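Local coordinates for protein ESSB (Geobacillus thermodenitrificans, PDB 4ANO) that is an integral membrane component of the type VII (Ess) secretion system, here represented by its cytoplasmic, probably pseudokinase-like part, at residues 13-18 with 107-112; 86-91 with 199-204; 151-156 with 179-184. One frame throughout, in Å; residues are numbered along the deposited sequence. Where two conformers were deposited one is given.

Contact 1: 13-18 with 107-112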
# COMPACT_ATOMS: atom_id res chain seq x y z
N THR A 13 -4.86 9.44 9.64
CA THR A 13 -5.15 8.94 10.95
C THR A 13 -4.02 8.08 11.53
O THR A 13 -3.64 8.24 12.72
CB THR A 13 -6.51 8.16 10.91
OG1 THR A 13 -7.53 9.08 10.50
CG2 THR A 13 -6.87 7.67 12.29
N GLN A 14 -3.49 7.14 10.73
CA GLN A 14 -2.41 6.27 11.25
C GLN A 14 -1.11 7.08 11.49
O GLN A 14 -0.30 6.72 12.41
CB GLN A 14 -2.01 5.19 10.25
CG GLN A 14 -3.08 4.07 10.08
CD GLN A 14 -3.38 3.38 11.37
OE1 GLN A 14 -2.46 2.90 12.10
NE2 GLN A 14 -4.64 3.44 11.79
N LEU A 15 -0.87 8.09 10.67
CA LEU A 15 0.38 8.90 10.84
C LEU A 15 0.19 9.99 11.88
O LEU A 15 1.23 10.55 12.32
CB LEU A 15 0.73 9.54 9.48
CG LEU A 15 1.60 8.82 8.48
CD1 LEU A 15 1.51 7.40 8.43
CD2 LEU A 15 1.35 9.44 7.09
N ASP A 16 -1.05 10.29 12.26
CA ASP A 16 -1.43 11.54 12.95
C ASP A 16 -0.82 12.74 12.21
O ASP A 16 -0.09 13.56 12.81
CB ASP A 16 -1.02 11.51 14.42
CG ASP A 16 -1.73 12.65 15.23
OD1 ASP A 16 -2.69 13.26 14.73
OD2 ASP A 16 -1.29 12.95 16.33
N ALA A 17 -1.01 12.81 10.89
CA ALA A 17 -0.36 13.85 10.08
C ALA A 17 -1.38 14.39 9.13
O ALA A 17 -2.44 13.81 8.97
CB ALA A 17 0.87 13.31 9.26
N VAL A 18 -1.01 15.45 8.42
CA VAL A 18 -1.91 16.11 7.52
C VAL A 18 -1.34 15.98 6.10
O VAL A 18 -0.15 16.31 5.87
CB VAL A 18 -2.01 17.61 7.94
CG1 VAL A 18 -2.67 18.48 6.90
CG2 VAL A 18 -2.72 17.74 9.28
N ILE A 107 9.69 1.29 7.44
CA ILE A 107 8.48 0.56 7.84
C ILE A 107 7.34 0.90 6.92
O ILE A 107 7.06 2.10 6.71
CB ILE A 107 8.09 0.85 9.30
CG1 ILE A 107 9.25 0.42 10.25
CG2 ILE A 107 6.76 0.18 9.67
CD1 ILE A 107 9.03 0.77 11.77
N PHE A 108 6.67 -0.10 6.36
CA PHE A 108 5.69 0.18 5.29
C PHE A 108 4.24 0.22 5.77
O PHE A 108 3.86 -0.56 6.67
CB PHE A 108 5.89 -0.82 4.15
CG PHE A 108 7.23 -0.64 3.48
CD1 PHE A 108 7.40 0.30 2.50
CD2 PHE A 108 8.36 -1.36 3.94
CE1 PHE A 108 8.65 0.50 1.90
CE2 PHE A 108 9.64 -1.15 3.38
CZ PHE A 108 9.78 -0.23 2.36
N ILE A 109 3.50 1.23 5.31
CA ILE A 109 2.02 1.35 5.54
C ILE A 109 1.35 1.16 4.19
O ILE A 109 1.62 1.89 3.20
CB ILE A 109 1.59 2.66 6.26
CG1 ILE A 109 0.03 2.85 6.24
CG2 ILE A 109 2.27 3.99 5.65
CD1 ILE A 109 -0.40 3.87 7.35
N VAL A 110 0.40 0.18 4.15
CA VAL A 110 -0.17 -0.23 2.88
C VAL A 110 -1.64 0.20 2.80
O VAL A 110 -2.51 -0.19 3.60
CB VAL A 110 -0.06 -1.76 2.68
CG1 VAL A 110 -0.73 -2.17 1.37
CG2 VAL A 110 1.42 -2.19 2.75
N CYS A 111 -1.96 1.03 1.82
CA CYS A 111 -3.33 1.43 1.56
C CYS A 111 -3.35 2.05 0.15
O CYS A 111 -2.29 2.42 -0.32
CB CYS A 111 -3.96 2.28 2.64
SG CYS A 111 -2.98 3.89 2.78
N PRO A 112 -4.51 2.16 -0.49
CA PRO A 112 -4.56 2.62 -1.88
C PRO A 112 -4.02 4.04 -2.04
O PRO A 112 -3.33 4.28 -3.05
CB PRO A 112 -6.09 2.54 -2.23
CG PRO A 112 -6.49 1.29 -1.44
CD PRO A 112 -5.75 1.45 -0.10
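The methyl end of Ile109 reaches across to the side of helix 10-15 and meets two side chains there, Gln14 and Leu15. Its CD1 lies 3.6 Å from Gln14 CB and 3.8 Å from Gln14 CG, so the isoleucine tip rests on the aliphatic root of the glutamine and not on its amide. The two chains are set at a slant to one another. Ile109 is extended for this reach: CG1 stands opposite the backbone N (chi1 170°) and chi2 is also extended, which carries CD1 toward the helix. Gln14 instead folds at chi2 (-59°), which leaves CB and CG, not the amide, against the methyl. The second touch is looser: Leu15 CD1 approaches the same Ile109 CD1 at 4.2 Å, again on a slant, so one methyl serves both neighbours.

Tyr10 and Leu11, earlier on helix 10-15, also pack on Ile109, while Leu15 also touches Val27 and Phe29 of strand 25-30. The helix ends directly after Leu15 in a Schellman motif with Asp16, at positive phi (48°), as its C-prime residue; the chain then leads into strand 18-22. Segment 107-112 leaves strand 106-107 and precedes strand 115-117, a position consistent with the catalytic-loop region of kinase-fold relatives. Two of its backbone polar atoms have partners elsewhere: Ile109 O meets Asn114 and Val110 N meets Glu147.

Every atom pair within touching distance is carbon to carbon, which implies a purely dispersive and hydrophobic join between the N-terminal helix and this loop, dependent on shape and not on charge.

Contact 2: 86-91 with 199-204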
# COMPACT_ATOMS: atom_id res chain seq x y z
N SER A 86 -4.83 -8.79 -14.58
CA SER A 86 -3.84 -7.79 -14.30
C SER A 86 -3.80 -7.25 -12.85
O SER A 86 -2.74 -6.95 -12.27
CB SER A 86 -4.29 -6.60 -15.11
OG SER A 86 -3.44 -5.55 -14.79
N ARG A 87 -4.99 -6.96 -12.34
CA ARG A 87 -5.04 -6.57 -10.91
C ARG A 87 -4.52 -7.64 -9.95
O ARG A 87 -3.89 -7.31 -8.92
CB ARG A 87 -6.47 -6.15 -10.57
CG ARG A 87 -6.83 -4.74 -11.07
CD ARG A 87 -8.26 -4.64 -11.66
NE ARG A 87 -9.36 -5.20 -10.85
CZ ARG A 87 -10.54 -5.56 -11.37
NH1 ARG A 87 -10.78 -5.44 -12.66
NH2 ARG A 87 -11.51 -6.06 -10.58
N ILE A 88 -4.79 -8.92 -10.22
CA ILE A 88 -4.29 -9.99 -9.30
C ILE A 88 -2.78 -10.09 -9.41
O ILE A 88 -2.10 -10.33 -8.40
CB ILE A 88 -4.86 -11.40 -9.64
CG1 ILE A 88 -6.35 -11.42 -9.36
CG2 ILE A 88 -4.10 -12.56 -8.78
CD1 ILE A 88 -7.01 -12.65 -10.10
N ARG A 89 -2.23 -9.82 -10.61
CA ARG A 89 -0.76 -9.92 -10.76
C ARG A 89 -0.14 -8.80 -9.97
O ARG A 89 0.91 -9.00 -9.33
CB ARG A 89 -0.33 -9.89 -12.24
CG ARG A 89 -0.33 -11.32 -12.88
CD ARG A 89 -0.09 -11.28 -14.42
NE ARG A 89 -0.28 -12.59 -15.08
CZ ARG A 89 -0.55 -12.76 -16.40
NH1 ARG A 89 -0.67 -11.70 -17.21
NH2 ARG A 89 -0.71 -13.98 -16.91
N ALA A 90 -0.73 -7.59 -10.08
CA ALA A 90 -0.32 -6.43 -9.32
C ALA A 90 -0.32 -6.66 -7.82
O ALA A 90 0.60 -6.20 -7.09
CB ALA A 90 -1.17 -5.19 -9.69
N ALA A 91 -1.34 -7.37 -7.36
CA ALA A 91 -1.54 -7.66 -5.94
C ALA A 91 -0.47 -8.65 -5.48
O ALA A 91 0.09 -8.51 -4.40
CB ALA A 91 -2.92 -8.22 -5.70
N ASP A 199 -3.89 -18.26 -11.35
CA ASP A 199 -3.94 -19.44 -12.25
C ASP A 199 -5.36 -19.65 -12.79
O ASP A 199 -5.56 -19.83 -14.00
CB ASP A 199 -3.47 -20.77 -11.56
CG ASP A 199 -1.94 -20.84 -11.35
OD1 ASP A 199 -1.22 -20.00 -11.94
OD2 ASP A 199 -1.47 -21.72 -10.57
N GLU A 200 -6.36 -19.59 -11.91
CA GLU A 200 -7.74 -19.77 -12.30
C GLU A 200 -8.16 -18.72 -13.30
O GLU A 200 -8.80 -19.00 -14.36
CB GLU A 200 -8.64 -19.73 -11.06
CG GLU A 200 -8.52 -20.99 -10.22
CD GLU A 200 -9.34 -20.92 -8.95
OE1 GLU A 200 -9.92 -19.85 -8.63
OE2 GLU A 200 -9.41 -21.98 -8.27
N GLU A 201 -7.78 -17.48 -12.98
CA GLU A 201 -8.19 -16.38 -13.80
C GLU A 201 -7.45 -16.37 -15.13
O GLU A 201 -8.03 -16.05 -16.16
CB GLU A 201 -7.92 -15.04 -13.08
CG GLU A 201 -8.48 -13.91 -13.90
CD GLU A 201 -10.04 -13.95 -14.09
OE1 GLU A 201 -10.77 -14.64 -13.33
OE2 GLU A 201 -10.57 -13.21 -14.98
N GLU A 202 -6.18 -16.77 -15.14
CA GLU A 202 -5.43 -16.86 -16.42
C GLU A 202 -6.05 -17.94 -17.36
O GLU A 202 -6.17 -17.70 -18.55
CB GLU A 202 -3.96 -17.23 -16.16
CG GLU A 202 -3.16 -17.47 -17.43
CD GLU A 202 -1.66 -17.60 -17.26
OE1 GLU A 202 -1.06 -16.80 -16.49
OE2 GLU A 202 -1.08 -18.45 -17.93
N ALA A 203 -6.49 -19.06 -16.80
CA ALA A 203 -7.12 -20.13 -17.65
C ALA A 203 -8.38 -19.56 -18.28
O ALA A 203 -8.64 -19.77 -19.50
CB ALA A 203 -7.41 -21.36 -16.78
N LYS A 204 -9.14 -18.75 -17.54
CA LYS A 204 -10.39 -18.15 -18.09
C LYS A 204 -10.16 -17.19 -19.25
O LYS A 204 -10.87 -17.20 -20.21
CB LYS A 204 -11.24 -17.47 -17.00
CG LYS A 204 -11.92 -18.46 -16.03
CD LYS A 204 -12.64 -17.72 -14.88
CE LYS A 204 -13.32 -18.68 -13.90
NZ LYS A 204 -13.83 -17.95 -12.67
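Ile88 lays its CD1 methyl against the CB of Glu201 at 3.9 Å, the two side chains crossing at about a right angle. The glutamate offers only its aliphatic base: CG stands opposite the backbone N and the chain bends at chi2 (63°), taking the carboxylate away from the neighbouring helix. Trp197 and Val198 of helix 187-207 also pack on Ile88, which is buried, whereas the polar part of the contact lies farther out.

There Arg89, extended from CG to NE, brings NH2 to Glu202 OE1 at 2.9 Å in a salt bridge. The oxygen sits at the guanidinium edge, nearly in its plane, but the N-H...O angle of 136° is bent, and the arginine meets OE1 from above the carboxylate, whose plane is turned 76° from the guanidinium. The other oxygen, OE2, pairs with Arg206 one turn along, so the carboxylate bridges two arginines. With an alanine here instead of Glu202, the Arg89 guanidinium is likely to lose its carboxylate mate and turn more freely, and Arg206 to lose its partner on OE2.

This is plain helix-helix packing, apolar inside with a salt bridge on the exposed side, joining helix 84-98 to the C-terminal helix 187-207 of the probably kinase-like domain.

Contact 3: 151-156 with 179-184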
# COMPACT_ATOMS: atom_id res chain seq x y z
N THR A 151 -6.19 -3.98 1.08
CA THR A 151 -5.68 -3.32 -0.17
C THR A 151 -5.79 -4.25 -1.39
O THR A 151 -6.25 -3.89 -2.50
CB THR A 151 -4.26 -2.82 -0.00
OG1 THR A 151 -4.29 -1.87 1.07
CG2 THR A 151 -3.79 -2.18 -1.32
N VAL A 152 -5.40 -5.50 -1.20
CA VAL A 152 -5.53 -6.48 -2.28
C VAL A 152 -7.01 -6.72 -2.64
O VAL A 152 -7.31 -6.76 -3.87
CB VAL A 152 -4.92 -7.80 -1.75
CG1 VAL A 152 -5.34 -9.02 -2.64
CG2 VAL A 152 -3.39 -7.66 -1.72
N LEU A 153 -7.89 -6.84 -1.65
CA LEU A 153 -9.35 -6.97 -1.97
C LEU A 153 -9.88 -5.74 -2.67
O LEU A 153 -10.66 -5.80 -3.63
CB LEU A 153 -10.19 -7.27 -0.74
CG LEU A 153 -9.90 -8.70 -0.26
CD1 LEU A 153 -10.45 -8.98 1.13
CD2 LEU A 153 -10.33 -9.69 -1.23
N ALA A 154 -9.49 -4.56 -2.21
CA ALA A 154 -9.89 -3.34 -2.90
C ALA A 154 -9.39 -3.31 -4.36
O ALA A 154 -10.07 -2.79 -5.24
CB ALA A 154 -9.41 -2.13 -2.17
N LEU A 155 -8.22 -3.86 -4.62
CA LEU A 155 -7.67 -3.80 -5.97
C LEU A 155 -8.30 -4.88 -6.91
O LEU A 155 -8.50 -4.60 -8.11
CB LEU A 155 -6.18 -4.02 -5.87
CG LEU A 155 -5.35 -4.01 -7.14
CD1 LEU A 155 -5.53 -2.62 -7.76
CD2 LEU A 155 -3.90 -4.27 -6.84
N THR A 156 -8.58 -6.06 -6.35
CA THR A 156 -8.92 -7.26 -7.13
C THR A 156 -10.43 -7.44 -7.20
O THR A 156 -11.01 -7.15 -8.21
CB THR A 156 -8.24 -8.54 -6.58
OG1 THR A 156 -8.60 -8.74 -5.19
CG2 THR A 156 -6.71 -8.40 -6.67
N LYS A 179 -12.84 -14.80 1.01
CA LYS A 179 -12.92 -15.49 2.31
C LYS A 179 -11.62 -16.20 2.61
O LYS A 179 -11.14 -16.18 3.74
CB LYS A 179 -14.09 -16.51 2.38
CG LYS A 179 -14.15 -17.26 3.75
CD LYS A 179 -15.16 -18.41 3.82
CE LYS A 179 -15.33 -18.86 5.29
NZ LYS A 179 -16.58 -19.64 5.38
N GLU A 180 -11.07 -16.81 1.58
CA GLU A 180 -9.78 -17.45 1.66
C GLU A 180 -8.71 -16.43 2.00
O GLU A 180 -7.82 -16.69 2.82
CB GLU A 180 -9.44 -18.07 0.32
CG GLU A 180 -10.02 -19.47 0.17
CD GLU A 180 -9.44 -20.21 -1.02
OE1 GLU A 180 -8.23 -20.54 -0.99
OE2 GLU A 180 -10.21 -20.47 -1.98
N LEU A 181 -8.77 -15.27 1.35
CA LEU A 181 -7.79 -14.20 1.68
C LEU A 181 -7.87 -13.70 3.12
O LEU A 181 -6.84 -13.70 3.80
CB LEU A 181 -7.86 -13.06 0.68
CG LEU A 181 -7.36 -13.17 -0.75
CD1 LEU A 181 -8.11 -12.14 -1.51
CD2 LEU A 181 -5.90 -12.82 -0.86
N TRP A 182 -9.05 -13.30 3.63
CA TRP A 182 -9.17 -12.94 5.08
C TRP A 182 -8.72 -14.01 6.04
O TRP A 182 -8.15 -13.69 7.12
CB TRP A 182 -10.59 -12.55 5.46
CG TRP A 182 -10.93 -11.27 5.00
CD1 TRP A 182 -11.94 -10.94 4.15
CD2 TRP A 182 -10.25 -10.05 5.31
NE1 TRP A 182 -11.94 -9.59 3.91
CE2 TRP A 182 -10.90 -9.02 4.60
CE3 TRP A 182 -9.12 -9.74 6.09
CZ2 TRP A 182 -10.48 -7.70 4.67
CZ3 TRP A 182 -8.71 -8.42 6.15
CH2 TRP A 182 -9.39 -7.42 5.46
N GLN A 183 -9.02 -15.26 5.67
CA GLN A 183 -8.67 -16.43 6.45
C GLN A 183 -7.17 -16.59 6.65
O GLN A 183 -6.72 -17.08 7.69
CB GLN A 183 -9.22 -17.70 5.79
CG GLN A 183 -10.64 -18.02 6.11
CD GLN A 183 -11.01 -19.36 5.57
OE1 GLN A 183 -10.31 -20.35 5.80
NE2 GLN A 183 -12.09 -19.42 4.82
N ALA A 184 -6.40 -16.18 5.65
CA ALA A 184 -4.97 -16.51 5.56
C ALA A 184 -4.21 -15.98 6.80
O ALA A 184 -4.45 -14.88 7.26
CB ALA A 184 -4.39 -16.03 4.19
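Leu153 and Leu181 lie alongside each other, pointing in opposite directions, and Leu153 CD2 presses on Leu181 CD1 at 3.3 Å, tighter than usual for two methyls. They belong to helices 141-155 and 176-183, whose short segments run nearly antiparallel (166°) with axes 11.0 Å apart at closest approach. In Leu153, CG is placed opposite the carbonyl carbon (chi1 -70°), and the two branches then divide the work: CD2 goes to the leucine and CD1 to the tryptophan. Val152 CG1 adds a looser apolar touch to Leu181 CD2 at 4.2 Å.

The aromatic contact is oblique. Leu153 CD1 comes up to the pyrrole part of the Trp182 indole, 3.2 Å from NE1 and 3.5 Å from CE2. Tyr165 of helix 162-168 packs on both Leu153 and Trp182, and His169 stacks on the indole.

The side-chain hydrogen bond within segment 151-156 lies at the end of helix 141-155. Val152 O accepts both Thr156 N, at 2.9 Å, and Thr156 OG1, at 2.7 Å; the hydroxyl arrives from above the carbonyl plane with a C=O...O angle of 128°. Two donors grip this oxygen, and the hydroxyl bond holds the Thr156 side chain in its rotation.

The join between the helices is thus close carbon packing with an indole partner and has no polar bond across it, while Thr156 bonds back to Val152 at the helix end.

Along the chain, contact 1 closes before contact 3 opens, contact 2 alternates with contact 1, and contact 3 falls between the two halves of contact 2. Contacts 2 and 3 have centres about 14 Å apart, on the same side of the chain's centre, and meet directly: Arg87 probably hydrogen-bonds to Leu155 O and Thr156 O, tying helix 84-98 to the end of helix 141-155. Contact 1, centred about 19 Å from contact 3, reaches that same helix where Thr151 packs on residues 110-112; the centres of contacts 1 and 2 stand about 28 Å apart. Helix 141-155 therefore links the N-terminal helix-and-loop region to the C-terminal helices, consistent with one continuous pseudokinase-like unit.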